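Side-chain contact in LanC-like protein GCR2 (Arabidopsis thaliana, PDB 3T33), which binds zinc, belongs to the LanC-like family of lantibiotic cyclase relatives, and may play a role in abscisic acid signalling: residues 334-339 with 364-369. Numbering follows the deposited sequence. Where two conformers were deposited one is given.
With ZN (zinc ion), chain B.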
ATOM      1  N   HIS A 334      -6.951   0.279  -6.235  1.00 33.89           N
ATOM      2  CA  HIS A 334      -6.948  -0.307  -7.570  1.00 34.34           C
ATOM      3  C   HIS A 334      -6.740   0.759  -8.640  1.00 34.58           C
ATOM      4  O   HIS A 334      -7.677   1.135  -9.344  1.00 34.88           O
ATOM      5  CB  HIS A 334      -8.254  -1.063  -7.827  1.00 35.10           C
ATOM      6  CG  HIS A 334      -9.434  -0.487  -7.109  1.00 33.06           C
ATOM      7  ND1 HIS A 334      -9.826  -0.913  -5.858  1.00 30.21           N
ATOM      8  CD2 HIS A 334     -10.311   0.481  -7.467  1.00 32.06           C
ATOM      9  CE1 HIS A 334     -10.892  -0.233  -5.477  1.00 34.93           C
ATOM     10  NE2 HIS A 334     -11.207   0.620  -6.435  1.00 31.57           N
ATOM     11  N   GLY A 335      -5.508   1.242  -8.756  1.00 35.40           N
ATOM     12  CA  GLY A 335      -5.179   2.262  -9.734  1.00 33.80           C
ATOM     13  C   GLY A 335      -3.693   2.329 -10.028  1.00 32.72           C
ATOM     14  O   GLY A 335      -2.936   1.431  -9.661  1.00 32.29           O
ATOM     15  N   ILE A 336      -3.276   3.399 -10.696  1.00 30.88           N
ATOM     16  CA  ILE A 336      -1.877   3.587 -11.045  1.00 30.73           C
ATOM     17  C   ILE A 336      -1.013   3.997  -9.849  1.00 30.21           C
ATOM     18  O   ILE A 336       0.006   3.373  -9.601  1.00 30.64           O
ATOM     19  CB  ILE A 336      -1.719   4.558 -12.228  1.00 31.54           C
ATOM     20  CG1 ILE A 336      -2.533   4.008 -13.412  1.00 30.85           C
ATOM     21  CG2 ILE A 336      -0.225   4.721 -12.593  1.00 27.93           C
ATOM     22  CD1 ILE A 336      -2.677   4.956 -14.638  1.00 31.08           C
ATOM     23  N   SER A 337      -1.415   4.963  -9.027  1.00 30.35           N
ATOM     24  CA  SER A 337      -0.562   5.316  -7.875  0.50 28.41           C
ATOM     25  C   SER A 337      -0.203   4.032  -7.086  1.00 29.61           C
ATOM     26  O   SER A 337       0.933   3.867  -6.620  1.00 29.34           O
ATOM     27  CB  SER A 337      -1.206   6.375  -6.965  0.50 28.04           C
ATOM     28  OG  SER A 337      -1.683   7.527  -7.673  0.50 20.02           O
ATOM     29  N   GLY A 338      -1.161   3.104  -6.960  1.00 29.65           N
ATOM     30  CA  GLY A 338      -0.949   1.918  -6.122  1.00 28.86           C
ATOM     31  C   GLY A 338      -0.081   0.916  -6.848  1.00 30.20           C
ATOM     32  O   GLY A 338       0.840   0.350  -6.245  1.00 29.11           O
ATOM     33  N   ASN A 339      -0.354   0.697  -8.142  1.00 30.12           N
ATOM     34  CA  ASN A 339       0.515  -0.207  -8.926  1.00 32.22           C
ATOM     35  C   ASN A 339       2.001   0.265  -9.083  1.00 32.45           C
ATOM     36  O   ASN A 339       2.912  -0.557  -9.167  1.00 33.33           O
ATOM     37  CB  ASN A 339      -0.138  -0.559 -10.242  1.00 32.17           C
ATOM     38  CG  ASN A 339      -1.461  -1.303 -10.042  1.00 32.88           C
ATOM     39  OD1 ASN A 339      -2.160  -1.572 -10.976  1.00 40.86           O
ATOM     40  ND2 ASN A 339      -1.815  -1.571  -8.832  1.00 30.71           N
ATOM     41  N   SER A 364       5.258   9.330 -14.073  1.00 28.27           N
ATOM     42  CA  SER A 364       5.206  10.303 -15.178  1.00 27.77           C
ATOM     43  C   SER A 364       3.927  10.260 -15.910  1.00 28.33           C
ATOM     44  O   SER A 364       3.372  11.327 -16.216  1.00 28.71           O
ATOM     45  CB  SER A 364       6.351  10.089 -16.144  1.00 27.21           C
ATOM     46  OG  SER A 364       7.536  10.080 -15.391  1.00 26.84           O
ATOM     47  N   PHE A 365       3.408   9.052 -16.175  1.00 29.66           N
ATOM     48  CA  PHE A 365       2.094   8.936 -16.817  1.00 31.33           C
ATOM     49  C   PHE A 365       1.039   9.713 -16.046  1.00 33.60           C
ATOM     50  O   PHE A 365       0.339  10.584 -16.608  1.00 33.96           O
ATOM     51  CB  PHE A 365       1.662   7.477 -16.937  1.00 31.48           C
ATOM     52  CG  PHE A 365       0.284   7.306 -17.595  1.00 33.49           C
ATOM     53  CD1 PHE A 365      -0.880   7.262 -16.826  1.00 29.69           C
ATOM     54  CD2 PHE A 365       0.171   7.185 -18.982  1.00 31.88           C
ATOM     55  CE1 PHE A 365      -2.165   7.140 -17.453  1.00 35.64           C
ATOM     56  CE2 PHE A 365      -1.089   7.051 -19.600  1.00 31.63           C
ATOM     57  CZ  PHE A 365      -2.247   7.030 -18.838  1.00 33.30           C
ATOM     58  N   LEU A 366       0.934   9.423 -14.739  1.00 34.02           N
ATOM     59  CA  LEU A 366       0.014  10.167 -13.888  1.00 34.28           C
ATOM     60  C   LEU A 366       0.243  11.669 -13.879  1.00 35.64           C
ATOM     61  O   LEU A 366      -0.712  12.452 -13.973  1.00 35.47           O
ATOM     62  CB  LEU A 366       0.088   9.672 -12.427  1.00 34.17           C
ATOM     63  CG  LEU A 366      -0.664   8.400 -12.147  1.00 31.42           C
ATOM     64  CD1 LEU A 366      -0.297   7.974 -10.771  1.00 33.14           C
ATOM     65  CD2 LEU A 366      -2.150   8.741 -12.252  1.00 32.45           C
ATOM     66  N   LEU A 367       1.468  12.116 -13.706  1.00 36.17           N
ATOM     67  CA  LEU A 367       1.630  13.574 -13.716  1.00 37.97           C
ATOM     68  C   LEU A 367       1.261  14.210 -15.058  1.00 38.28           C
ATOM     69  O   LEU A 367       0.636  15.294 -15.123  1.00 37.73           O
ATOM     70  CB  LEU A 367       3.040  13.945 -13.352  1.00 39.20           C
ATOM     71  CG  LEU A 367       3.424  15.417 -13.128  1.00 42.86           C
ATOM     72  CD1 LEU A 367       4.518  15.425 -12.109  1.00 45.92           C
ATOM     73  CD2 LEU A 367       3.962  16.083 -14.370  1.00 46.06           C
ATOM     74  N   ASP A 368       1.619  13.536 -16.144  1.00 38.80           N
ATOM     75  CA  ASP A 368       1.439  14.146 -17.471  1.00 38.55           C
ATOM     76  C   ASP A 368      -0.040  14.126 -17.915  1.00 38.34           C
ATOM     77  O   ASP A 368      -0.538  15.092 -18.513  1.00 37.20           O
ATOM     78  CB  ASP A 368       2.376  13.452 -18.502  1.00 39.16           C
ATOM     79  CG  ASP A 368       2.523  14.248 -19.828  1.00 40.77           C
ATOM     80  OD1 ASP A 368       3.156  15.332 -19.842  1.00 43.90           O
ATOM     81  OD2 ASP A 368       2.004  13.769 -20.852  1.00 44.93           O
ATOM     82  N   LYS A 369      -0.741  13.057 -17.555  1.00 38.06           N
ATOM     83  CA  LYS A 369      -2.010  12.747 -18.181  1.00 38.88           C
ATOM     84  C   LYS A 369      -3.220  12.790 -17.263  1.00 39.99           C
ATOM     85  O   LYS A 369      -4.359  12.923 -17.770  1.00 40.22           O
ATOM     86  CB  LYS A 369      -1.986  11.341 -18.831  1.00 38.98           C
ATOM     87  CG  LYS A 369      -0.827  11.027 -19.819  1.00 39.50           C
ATOM     88  CD  LYS A 369      -0.940  11.768 -21.143  1.00 44.03           C
ATOM     89  CE  LYS A 369       0.330  11.605 -21.982  1.00 43.18           C
ATOM     90  NZ  LYS A 369      -0.046  11.719 -23.419  1.00 49.67           N
TER
HETATM   91 ZN    ZN B 411      -9.426  -1.883  -4.296  1.00 39.20          ZN
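Apolar packing of Ile336 against Phe365 and Leu366 joins the first turn of helix 336-350 to the middle of helix 353-375, in a buried layer where consecutive helices of an all-helical barrel meet. Ile336 divides its two branches between two partners. A chi1 of -57° sets CG1 beside the backbone N and leaves CG2 anti to it; Ile336 CG2 lies alongside the isobutyl group of Leu366, 3.7 Å from Leu366 CD1, the two side chains running antiparallel to one another. The other branch, extended by a chi2 of 171°, carries Ile336 CD1 to the Phe365 ring, where it meets Phe365 CE1 obliquely at 3.6 Å, the long axes of the two side chains standing nearly perpendicular. Lys369 CG, one turn further along the same helix, lies over one face of the ring, offset toward its rim, and Phe11 approaches the ring from the N-terminal region.

Helices connected by a short turn, as here, build the double layer of the alpha/alpha toroid of LanC-like proteins, which places its zinc site at the ends of inner helices. Cys333 and His334, just ahead of helix 336-350, bind the metal, His334 ND1 lying 1.9 Å from the zinc ion, together with Cys288. Gly335 then takes the N-cap position, and its carbonyl oxygen accepts a bond from Asn339 N at 3.1 Å, closing the first helical turn.

Ser337 borders the apolar patch with a polar atom. In the conformer given, one of two deposited, Ser337 OG is 3.4 Å from Leu366 CD1, a van der Waals neighbour, and hydrogen-bonds the backbone oxygen of Val330. Met395 and Met398 of helix 392-402 touch both Ser337 and Leu366, extending the hydrophobic packing to a third helix.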